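DynF (PDB 6UBL) is of unknown function but belongs to the dynemicin biosynthesis pathway and holds a palmitic acid in its beta barrel, consistent with binding a long, apolar pathway intermediate or product. Local coordinates at residues 10-15 with 107-112; 18-23 with 35-40; 64-69 with 81-86. All blocks are in the same frame, centred on the assembly; numbering follows the deposited sequence.

Contact 1: 10-15 with 107-112; sequences GRPVQT and DCLSAG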
loop_
_atom_site.group_PDB
_atom_site.type_symbol
_atom_site.label_atom_id
_atom_site.label_comp_id
_atom_site.label_asym_id
_atom_site.label_seq_id
_atom_site.Cartn_x
_atom_site.Cartn_y
_atom_site.Cartn_z
ATOM N N GLY A 10 -3.991 8.615 4.561
ATOM C CA GLY A 10 -3.385 9.818 4.036
ATOM C C GLY A 10 -3.860 11.017 4.833
ATOM O O GLY A 10 -4.251 10.870 5.995
ATOM N N ARG A 11 -3.866 12.186 4.228
ATOM C CA ARG A 11 -4.119 13.422 4.956
ATOM C C ARG A 11 -5.608 13.744 4.979
ATOM O O ARG A 11 -6.254 13.740 3.923
ATOM C CB ARG A 11 -3.378 14.556 4.278
ATOM C CG ARG A 11 -3.351 15.826 5.059
ATOM C CD ARG A 11 -2.529 16.863 4.334
ATOM N NE ARG A 11 -2.341 18.032 5.164
ATOM C CZ ARG A 11 -1.945 19.220 4.724
ATOM N NH1 ARG A 11 -1.706 19.407 3.436
ATOM N NH2 ARG A 11 -1.799 20.226 5.575
ATOM N N PRO A 12 -6.188 14.039 6.143
ATOM C CA PRO A 12 -7.596 14.456 6.162
ATOM C C PRO A 12 -7.821 15.792 5.470
ATOM O O PRO A 12 -6.998 16.709 5.544
ATOM C CB PRO A 12 -7.935 14.533 7.657
ATOM C CG PRO A 12 -6.906 13.686 8.335
ATOM C CD PRO A 12 -5.660 13.831 7.507
ATOM N N VAL A 13 -8.961 15.885 4.784
ATOM C CA VAL A 13 -9.397 17.088 4.084
ATOM C C VAL A 13 -10.802 17.429 4.562
ATOM O O VAL A 13 -11.662 16.550 4.652
ATOM C CB VAL A 13 -9.391 16.869 2.560
ATOM C CG1 VAL A 13 -10.011 18.053 1.846
ATOM C CG2 VAL A 13 -7.966 16.618 2.062
ATOM N N GLN A 14 -11.031 18.706 4.851
ATOM C CA GLN A 14 -12.318 19.151 5.362
ATOM C C GLN A 14 -13.371 19.129 4.266
ATOM O O GLN A 14 -13.100 19.467 3.109
ATOM C CB GLN A 14 -12.192 20.565 5.913
ATOM C CG GLN A 14 -13.514 21.214 6.275
ATOM C CD GLN A 14 -13.343 22.340 7.283
ATOM O OE1 GLN A 14 -12.591 22.211 8.250
ATOM N NE2 GLN A 14 -14.037 23.452 7.057
ATOM N N THR A 15 -14.587 18.729 4.639
ATOM C CA THR A 15 -15.729 18.792 3.737
ATOM C C THR A 15 -16.719 19.869 4.144
ATOM O O THR A 15 -17.488 20.335 3.305
ATOM C CB THR A 15 -16.494 17.461 3.679
ATOM O OG1 THR A 15 -17.044 17.155 4.955
ATOM C CG2 THR A 15 -15.579 16.330 3.228
ATOM N N ASP A 107 -14.428 2.553 8.564
ATOM C CA ASP A 107 -13.380 2.610 9.573
ATOM C C ASP A 107 -12.103 3.253 9.055
ATOM O O ASP A 107 -11.185 3.495 9.849
ATOM C CB ASP A 107 -12.991 1.205 10.040
ATOM C CG ASP A 107 -14.087 0.501 10.808
ATOM O OD1 ASP A 107 -14.891 1.175 11.474
ATOM O OD2 ASP A 107 -14.100 -0.752 10.780
ATOM N N CYS A 108 -12.016 3.508 7.750
ATOM C CA CYS A 108 -10.788 3.927 7.095
ATOM C C CYS A 108 -10.981 5.275 6.417
ATOM O O CYS A 108 -12.028 5.527 5.806
ATOM C CB CYS A 108 -10.449 2.969 5.946
ATOM S SG CYS A 108 -10.194 1.276 6.403
ATOM N N LEU A 109 -9.979 6.142 6.507
ATOM C CA LEU A 109 -9.942 7.347 5.685
ATOM C C LEU A 109 -9.210 7.025 4.380
ATOM O O LEU A 109 -8.004 6.739 4.388
ATOM C CB LEU A 109 -9.248 8.507 6.400
ATOM C CG LEU A 109 -9.142 9.731 5.473
ATOM C CD1 LEU A 109 -10.529 10.334 5.214
ATOM C CD2 LEU A 109 -8.195 10.791 6.007
ATOM N N SER A 110 -9.932 7.082 3.259
ATOM C CA SER A 110 -9.334 6.949 1.933
ATOM C C SER A 110 -8.891 8.332 1.467
ATOM O O SER A 110 -9.699 9.266 1.438
ATOM C CB SER A 110 -10.340 6.345 0.954
ATOM O OG SER A 110 -10.637 4.996 1.295
ATOM N N ALA A 111 -7.604 8.473 1.147
ATOM C CA ALA A 111 -7.000 9.786 0.964
ATOM C C ALA A 111 -5.913 9.730 -0.099
ATOM O O ALA A 111 -5.272 8.699 -0.306
ATOM C CB ALA A 111 -6.446 10.316 2.288
ATOM N N GLY A 112 -5.687 10.868 -0.742
ATOM C CA GLY A 112 -4.737 10.937 -1.824
ATOM C C GLY A 112 -4.274 12.354 -2.065
ATOM O O GLY A 112 -4.534 13.264 -1.272
HETATM O O HOH W 1 -5.201 14.092 1.446
HETATM O O HOH W 2 -2.966 12.437 1.450
#

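Contact 2: 18-23 with 35-40; sequences VPNVYA and PGIDNL. With PLM (palmitic acid), chain C.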
loop_
_atom_site.group_PDB
_atom_site.type_symbol
_atom_site.label_atom_id
_atom_site.label_comp_id
_atom_site.label_asym_id
_atom_site.label_seq_id
_atom_site.Cartn_x
_atom_site.Cartn_y
_atom_site.Cartn_z
ATOM N N VAL A 18 -17.677 22.993 1.967
ATOM C CA VAL A 18 -17.127 22.749 0.636
ATOM C C VAL A 18 -18.270 22.346 -0.294
ATOM O O VAL A 18 -18.967 21.356 -0.005
ATOM C CB VAL A 18 -16.043 21.666 0.674
ATOM C CG1 VAL A 18 -15.452 21.460 -0.709
ATOM C CG2 VAL A 18 -14.962 22.046 1.686
ATOM N N PRO A 19 -18.512 23.073 -1.383
ATOM C CA PRO A 19 -19.671 22.760 -2.225
ATOM C C PRO A 19 -19.455 21.523 -3.082
ATOM O O PRO A 19 -18.348 21.215 -3.533
ATOM C CB PRO A 19 -19.810 24.000 -3.119
ATOM C CG PRO A 19 -18.404 24.488 -3.261
ATOM C CD PRO A 19 -17.753 24.218 -1.912
ATOM N N ASN A 20 -20.551 20.822 -3.321
ATOM C CA ASN A 20 -20.560 19.757 -4.304
ATOM C C ASN A 20 -20.504 20.331 -5.713
ATOM O O ASN A 20 -21.041 21.410 -6.001
ATOM C CB ASN A 20 -21.824 18.933 -4.116
ATOM C CG ASN A 20 -21.681 17.912 -3.018
ATOM O OD1 ASN A 20 -21.114 16.844 -3.214
ATOM N ND2 ASN A 20 -22.128 18.277 -1.816
ATOM N N VAL A 21 -19.843 19.588 -6.591
ATOM C CA VAL A 21 -19.741 19.913 -8.003
ATOM C C VAL A 21 -20.404 18.792 -8.790
ATOM O O VAL A 21 -20.102 17.608 -8.579
ATOM C CB VAL A 21 -18.278 20.093 -8.439
ATOM C CG1 VAL A 21 -18.213 20.613 -9.862
ATOM C CG2 VAL A 21 -17.545 21.036 -7.482
ATOM N N TYR A 22 -21.305 19.172 -9.693
ATOM C CA TYR A 22 -22.095 18.236 -10.477
ATOM C C TYR A 22 -21.975 18.577 -11.954
ATOM O O TYR A 22 -21.333 19.559 -12.342
ATOM C CB TYR A 22 -23.575 18.345 -10.095
ATOM C CG TYR A 22 -23.853 18.009 -8.658
ATOM C CD1 TYR A 22 -23.796 16.699 -8.214
ATOM C CD2 TYR A 22 -24.158 19.002 -7.755
ATOM C CE1 TYR A 22 -24.052 16.392 -6.894
ATOM C CE2 TYR A 22 -24.410 18.716 -6.433
ATOM C CZ TYR A 22 -24.360 17.399 -6.016
ATOM O OH TYR A 22 -24.618 17.115 -4.692
ATOM N N ALA A 23 -22.611 17.743 -12.778
ATOM C CA ALA A 23 -22.643 17.966 -14.220
ATOM C C ALA A 23 -23.054 19.395 -14.551
ATOM O O ALA A 23 -23.943 19.968 -13.914
ATOM C CB ALA A 23 -23.624 16.991 -14.876
ATOM N N PRO A 35 -11.876 24.813 -4.023
ATOM C CA PRO A 35 -12.249 23.562 -3.350
ATOM C C PRO A 35 -13.683 23.151 -3.664
ATOM O O PRO A 35 -14.586 23.990 -3.773
ATOM C CB PRO A 35 -12.061 23.861 -1.858
ATOM C CG PRO A 35 -11.824 25.325 -1.744
ATOM C CD PRO A 35 -11.342 25.816 -3.085
ATOM N N GLY A 36 -13.882 21.843 -3.798
ATOM C CA GLY A 36 -15.200 21.298 -4.067
ATOM C C GLY A 36 -15.180 19.802 -3.866
ATOM O O GLY A 36 -14.120 19.189 -3.701
ATOM N N ILE A 37 -16.377 19.223 -3.861
ATOM C CA ILE A 37 -16.555 17.780 -3.802
ATOM C C ILE A 37 -16.971 17.335 -5.196
ATOM O O ILE A 37 -18.088 17.630 -5.641
ATOM C CB ILE A 37 -17.606 17.382 -2.758
ATOM C CG1 ILE A 37 -17.231 17.905 -1.371
ATOM C CG2 ILE A 37 -17.739 15.861 -2.741
ATOM C CD1 ILE A 37 -18.331 17.756 -0.347
ATOM N N ASP A 38 -16.101 16.595 -5.876
ATOM C CA ASP A 38 -16.392 16.153 -7.231
ATOM C C ASP A 38 -17.283 14.919 -7.179
ATOM O O ASP A 38 -16.955 13.934 -6.509
ATOM C CB ASP A 38 -15.084 15.831 -7.956
ATOM C CG ASP A 38 -14.213 17.056 -8.156
ATOM O OD1 ASP A 38 -14.765 18.153 -8.344
ATOM O OD2 ASP A 38 -12.973 16.920 -8.115
ATOM N N ASN A 39 -18.397 14.967 -7.909
ATOM C CA ASN A 39 -19.317 13.838 -8.039
ATOM C C ASN A 39 -19.087 13.286 -9.436
ATOM O O ASN A 39 -19.546 13.863 -10.419
ATOM C CB ASN A 39 -20.752 14.292 -7.834
ATOM C CG ASN A 39 -21.018 14.750 -6.407
ATOM O OD1 ASN A 39 -21.492 13.972 -5.576
ATOM N ND2 ASN A 39 -20.698 16.003 -6.115
ATOM N N LEU A 40 -18.352 12.180 -9.525
ATOM C CA LEU A 40 -17.802 11.714 -10.789
ATOM C C LEU A 40 -18.183 10.277 -11.102
ATOM O O LEU A 40 -18.214 9.421 -10.215
ATOM C CB LEU A 40 -16.269 11.792 -10.747
ATOM C CG LEU A 40 -15.657 13.178 -10.607
ATOM C CD1 LEU A 40 -14.206 13.053 -10.144
ATOM C CD2 LEU A 40 -15.747 13.926 -11.920
HETATM C C1 PLM C . -10.345 14.869 -8.083
HETATM O O1 PLM C . -11.598 14.729 -7.737
HETATM O O2 PLM C . -9.884 15.893 -8.515
HETATM C C2 PLM C . -9.532 13.624 -7.915
HETATM C C3 PLM C . -10.128 12.370 -8.497
HETATM C C4 PLM C . -9.166 11.242 -8.277
HETATM C C5 PLM C . -9.792 9.908 -8.117
HETATM C C6 PLM C . -8.770 8.840 -7.805
HETATM C C7 PLM C . -9.046 7.581 -8.582
HETATM C C8 PLM C . -10.488 7.148 -8.480
HETATM C C9 PLM C . -10.921 6.794 -7.084
HETATM C CA PLM C . -10.776 5.322 -6.807
HETATM C CB PLM C . -11.900 4.521 -7.433
HETATM C CC PLM C . -12.354 3.402 -6.545
HETATM C CD PLM C . -11.961 2.024 -7.005
HETATM C CE PLM C . -11.819 1.086 -5.834
HETATM C CF PLM C . -11.926 -0.372 -6.161
HETATM C CG PLM C . -11.796 -1.223 -4.949
HETATM O O HOH W 3 -24.005 14.593 -4.203
#

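Contact 3: 64-69 with 81-86; sequences VRVVRS and VYTNLI. With PLM (palmitic acid), chain C.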
loop_
_atom_site.group_PDB
_atom_site.type_symbol
_atom_site.label_atom_id
_atom_site.label_comp_id
_atom_site.label_asym_id
_atom_site.label_seq_id
_atom_site.Cartn_x
_atom_site.Cartn_y
_atom_site.Cartn_z
ATOM N N VAL A 64 -17.918 7.987 -7.674
ATOM C CA VAL A 64 -17.144 8.362 -6.504
ATOM C C VAL A 64 -17.448 9.819 -6.187
ATOM O O VAL A 64 -17.794 10.614 -7.067
ATOM C CB VAL A 64 -15.632 8.165 -6.689
ATOM C CG1 VAL A 64 -15.287 6.690 -6.823
ATOM C CG2 VAL A 64 -15.140 8.945 -7.909
ATOM N N ARG A 65 -17.309 10.164 -4.911
ATOM C CA ARG A 65 -17.373 11.539 -4.427
ATOM C C ARG A 65 -16.033 11.819 -3.754
ATOM O O ARG A 65 -15.648 11.120 -2.803
ATOM C CB ARG A 65 -18.558 11.716 -3.487
ATOM C CG ARG A 65 -19.905 11.457 -4.202
ATOM C CD ARG A 65 -21.115 11.708 -3.317
ATOM N NE ARG A 65 -21.109 13.089 -2.862
ATOM C CZ ARG A 65 -21.051 13.444 -1.588
ATOM N NH1 ARG A 65 -21.052 12.529 -0.634
ATOM N NH2 ARG A 65 -21.016 14.727 -1.265
ATOM N N VAL A 66 -15.311 12.820 -4.265
ATOM C CA VAL A 66 -13.944 13.105 -3.846
ATOM C C VAL A 66 -13.875 14.571 -3.447
ATOM O O VAL A 66 -14.124 15.454 -4.275
ATOM C CB VAL A 66 -12.927 12.811 -4.959
ATOM C CG1 VAL A 66 -11.522 13.200 -4.525
ATOM C CG2 VAL A 66 -12.988 11.334 -5.375
ATOM N N VAL A 67 -13.541 14.838 -2.183
ATOM C CA VAL A 67 -13.337 16.214 -1.734
ATOM C C VAL A 67 -11.894 16.623 -2.007
ATOM O O VAL A 67 -10.949 15.837 -1.809
ATOM C CB VAL A 67 -13.695 16.397 -0.248
ATOM C CG1 VAL A 67 -12.817 15.552 0.641
ATOM C CG2 VAL A 67 -13.574 17.877 0.131
ATOM N N ARG A 68 -11.728 17.856 -2.473
ATOM C CA ARG A 68 -10.430 18.456 -2.725
ATOM C C ARG A 68 -10.169 19.560 -1.710
ATOM O O ARG A 68 -11.062 20.358 -1.393
ATOM C CB ARG A 68 -10.354 19.067 -4.121
ATOM C CG ARG A 68 -10.260 18.071 -5.261
ATOM C CD ARG A 68 -10.292 18.748 -6.645
ATOM N NE ARG A 68 -11.631 19.124 -7.066
ATOM C CZ ARG A 68 -12.184 20.315 -6.887
ATOM N NH1 ARG A 68 -11.512 21.301 -6.303
ATOM N NH2 ARG A 68 -13.426 20.536 -7.313
ATOM N N SER A 69 -8.933 19.622 -1.221
ATOM C CA SER A 69 -8.496 20.753 -0.424
ATOM C C SER A 69 -8.394 21.960 -1.344
ATOM O O SER A 69 -8.382 21.819 -2.571
ATOM C CB SER A 69 -7.110 20.465 0.156
ATOM O OG SER A 69 -6.107 20.463 -0.867
ATOM N N VAL A 81 -2.904 19.563 -4.582
ATOM C CA VAL A 81 -4.254 19.377 -4.065
ATOM C C VAL A 81 -4.286 18.062 -3.302
ATOM O O VAL A 81 -3.826 17.031 -3.812
ATOM C CB VAL A 81 -5.297 19.383 -5.200
ATOM C CG1 VAL A 81 -6.671 18.995 -4.674
ATOM C CG2 VAL A 81 -5.350 20.757 -5.867
ATOM N N TYR A 82 -4.837 18.100 -2.090
ATOM C CA TYR A 82 -5.043 16.921 -1.263
ATOM C C TYR A 82 -6.497 16.490 -1.384
ATOM O O TYR A 82 -7.396 17.324 -1.480
ATOM C CB TYR A 82 -4.688 17.250 0.184
ATOM C CG TYR A 82 -3.199 17.468 0.300
ATOM C CD1 TYR A 82 -2.341 16.405 0.513
ATOM C CD2 TYR A 82 -2.652 18.732 0.109
ATOM C CE1 TYR A 82 -0.978 16.586 0.579
ATOM C CE2 TYR A 82 -1.285 18.931 0.169
ATOM C CZ TYR A 82 -0.456 17.846 0.412
ATOM O OH TYR A 82 0.909 18.027 0.476
ATOM N N THR A 83 -6.725 15.188 -1.411
ATOM C CA THR A 83 -8.045 14.646 -1.696
ATOM C C THR A 83 -8.422 13.628 -0.633
ATOM O O THR A 83 -7.562 13.000 -0.021
ATOM C CB THR A 83 -8.065 13.956 -3.067
ATOM O OG1 THR A 83 -7.125 12.878 -3.062
ATOM C CG2 THR A 83 -7.702 14.930 -4.184
ATOM N N ASN A 84 -9.723 13.489 -0.398
ATOM C CA ASN A 84 -10.254 12.346 0.329
ATOM C C ASN A 84 -11.369 11.749 -0.522
ATOM O O ASN A 84 -12.203 12.483 -1.056
ATOM C CB ASN A 84 -10.901 12.693 1.679
ATOM C CG ASN A 84 -9.921 13.101 2.781
ATOM O OD1 ASN A 84 -10.362 13.537 3.850
ATOM N ND2 ASN A 84 -8.617 12.945 2.556
ATOM N N LEU A 85 -11.420 10.424 -0.602
ATOM C CA LEU A 85 -12.539 9.719 -1.215
ATOM C C LEU A 85 -13.566 9.510 -0.106
ATOM O O LEU A 85 -13.314 8.769 0.845
ATOM C CB LEU A 85 -12.057 8.395 -1.798
ATOM C CG LEU A 85 -13.074 7.441 -2.398
ATOM C CD1 LEU A 85 -13.866 8.120 -3.495
ATOM C CD2 LEU A 85 -12.364 6.197 -2.931
ATOM N N ILE A 86 -14.708 10.192 -0.205
ATOM C CA ILE A 86 -15.664 10.229 0.900
ATOM C C ILE A 86 -16.892 9.345 0.704
ATOM O O ILE A 86 -17.598 9.062 1.690
ATOM C CB ILE A 86 -16.099 11.661 1.276
ATOM C CG1 ILE A 86 -16.906 12.321 0.149
ATOM C CG2 ILE A 86 -14.897 12.519 1.628
ATOM C CD1 ILE A 86 -17.454 13.704 0.528
HETATM C C1 PLM C . -10.345 14.869 -8.083
HETATM O O1 PLM C . -11.598 14.729 -7.737
HETATM O O2 PLM C . -9.884 15.893 -8.515
HETATM C C2 PLM C . -9.532 13.624 -7.915
HETATM C C3 PLM C . -10.128 12.370 -8.497
HETATM C C4 PLM C . -9.166 11.242 -8.277
HETATM C C5 PLM C . -9.792 9.908 -8.117
HETATM C C6 PLM C . -8.770 8.840 -7.805
HETATM C C7 PLM C . -9.046 7.581 -8.582
HETATM C C8 PLM C . -10.488 7.148 -8.480
HETATM C C9 PLM C . -10.921 6.794 -7.084
HETATM C CA PLM C . -10.776 5.322 -6.807
HETATM C CB PLM C . -11.900 4.521 -7.433
HETATM C CC PLM C . -12.354 3.402 -6.545
HETATM C CD PLM C . -11.961 2.024 -7.005
HETATM C CE PLM C . -11.819 1.086 -5.834
HETATM C CF PLM C . -11.926 -0.372 -6.161
HETATM C CG PLM C . -11.796 -1.223 -4.949
#

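Contact 1: 10-15 with 107-112
Leu109 reaches out from strand 108-112 to Pro12. CB starts out toward the loop 10-15, and chi1 (176°) places CG opposite the backbone N, extending the chain to the proline. At the tip the two methyls part company: CD2 does the touching, 3.7 Å from Pro12 CA and 3.9 Å from Pro12 CG, and it also lies 3.9 Å from Gly10 O. The leucine meets the proline side chain at about a right angle. Two residues on, the methyl of Ala111 packs against the loop backbone, with CB 3.6 Å from Gly10 CA and 3.7 Å from Arg11 N.

No direct hydrogen bond joins the segments; two waters lie between their polar backbone atoms. One lies 2.7 Å from Arg11 O and close to Gly112 O, and could donate to either; the other accepts from Arg11 N and gives only a weak bond to Gly112 O. Arg11 itself turns away, its NE bonded to Asp188 O of the second subunit and its guanidinium in a cation-pi contact with Tyr82. Methyls against backbone and a proline ring, with water between the polar groups, imply a loop that, after the short parallel strand 7-8, leaves the pairing and lies over the outside of the strand.

Contact 2: 18-23 with 35-40
Segments 18-23 and 35-40 pair as a short parallel bridge, Asn20 beside Ile37 and Val21 beside Asp38, with Ile37 N bonded to Pro19 O and Val21 N to Ile37 O, both at 2.8 Å.

Asn39 supplies most of the side-chain bonding. Its ND2 gives one N-H to Asn20 OD1 at 3.0 Å, nearly straight (173°), in the carbonyl plane and on a lone pair, with the two amide planes turned 41° apart. The other N-H goes to Val21 O, also at 3.0 Å, approaching from above the carbonyl plane. Val21 O takes a second bond from Asn39 N, so one residue grips this carbonyl twice. The Tyr22 ring lies against the same amide, ring and amide planes 23° apart, and Tyr22 CE1 comes within 3.5 Å of Asn39 ND2. A water at the ring's edge joins Tyr22 OH to Asn39 OD1, an oxygen that also accepts from Arg65 NE, while Asn20 OD1 accepts from Arg65 NH2. With both ends of its amide engaged, Asn39 has its flip fixed.

Apolar contacts carry the start of the pairing. Val18 CG1, anti to the backbone N, presses on Gly36 CA at a tight 3.4 Å, and Ile37 CG1 packs against Val18 CG1.

On the face shared with Val21, Asp38 lies alongside the valine and turns its carboxylate inward. OD1 bonds Tyr205 OH and OD2 makes a salt bridge to Arg68; OD2 is also 2.6 Å from palmitic acid O1, a spacing at which one of the two acids probably holds a proton. This is a short parallel strand laid beside the start of strand 37-50 in a largely antiparallel beta barrel, near the polar end of its fatty-acid pocket.

Contact 3: 64-69 with 81-86
Backbone hydrogen bonds zip strand 64-68 to strand 81-86. Val67 and Asn84 form the hydrogen-bonded pair, N to O in both directions; Ile86 N bonds Arg65 O at 2.9 Å, and Ser69 N bonds Tyr82 O at 2.8 Å. At Ser69 the side chain's OG takes the place of a main-chain oxygen: its chi1 of 70° sets the hydroxyl between N and C, where it accepts from Tyr82 N (2.9 Å, 165°) and lies in the plane of the Tyr82 ring, at its edge.

Among apolar contacts, Leu85 CD1 reaches Val64 CB at 3.6 Å and Val66 CG2 at 3.8 Å. On the opposite face, Val67 and Asn84 lie side by side, and Val67 CG1 touches Ile86 CG2. Such antiparallel neighbours form the wall of a beta barrel, and Val66 and Arg68 line it at the bound fatty acid: Val66 CG1 is 3.6 Å and Arg68 CD 3.4 Å from palmitic acid O1 and O2 respectively.

The charged groups point both ways. Arg68, bent at chi3, has palmitic acid O2 at its guanidinium edge and bonds Glu34 O through NH1. Arg65 lays one guanidinium face over Ile86 CD1, with Arg65 NH1 to CD1 at 4.0 Å, and forms a salt bridge with Glu87.

In the fold
Along the chain, contacts 2 and 3 come in series, both nested inside the loop that contact 1 closes. Strands 37-50, 54-68, 81-92 and 108-115 are successive neighbours in the barrel wall: contact 3 is the central pairing, about 9 Å from contact 2 and 8 Å from contact 1, centre to centre, while contacts 1 and 2 lie about 16 Å apart. Asn84 ties contact 3 to contact 1 through both ends of its amide, bonding Arg11 O and Val13 N. The backbone bond from Asp38 N to Val66 O joins contacts 2 and 3, and both touch the palmitic acid. The N-terminal chain thus wraps outside strands whose inner side holds the lipid, and at contact 1 it also meets the second subunit.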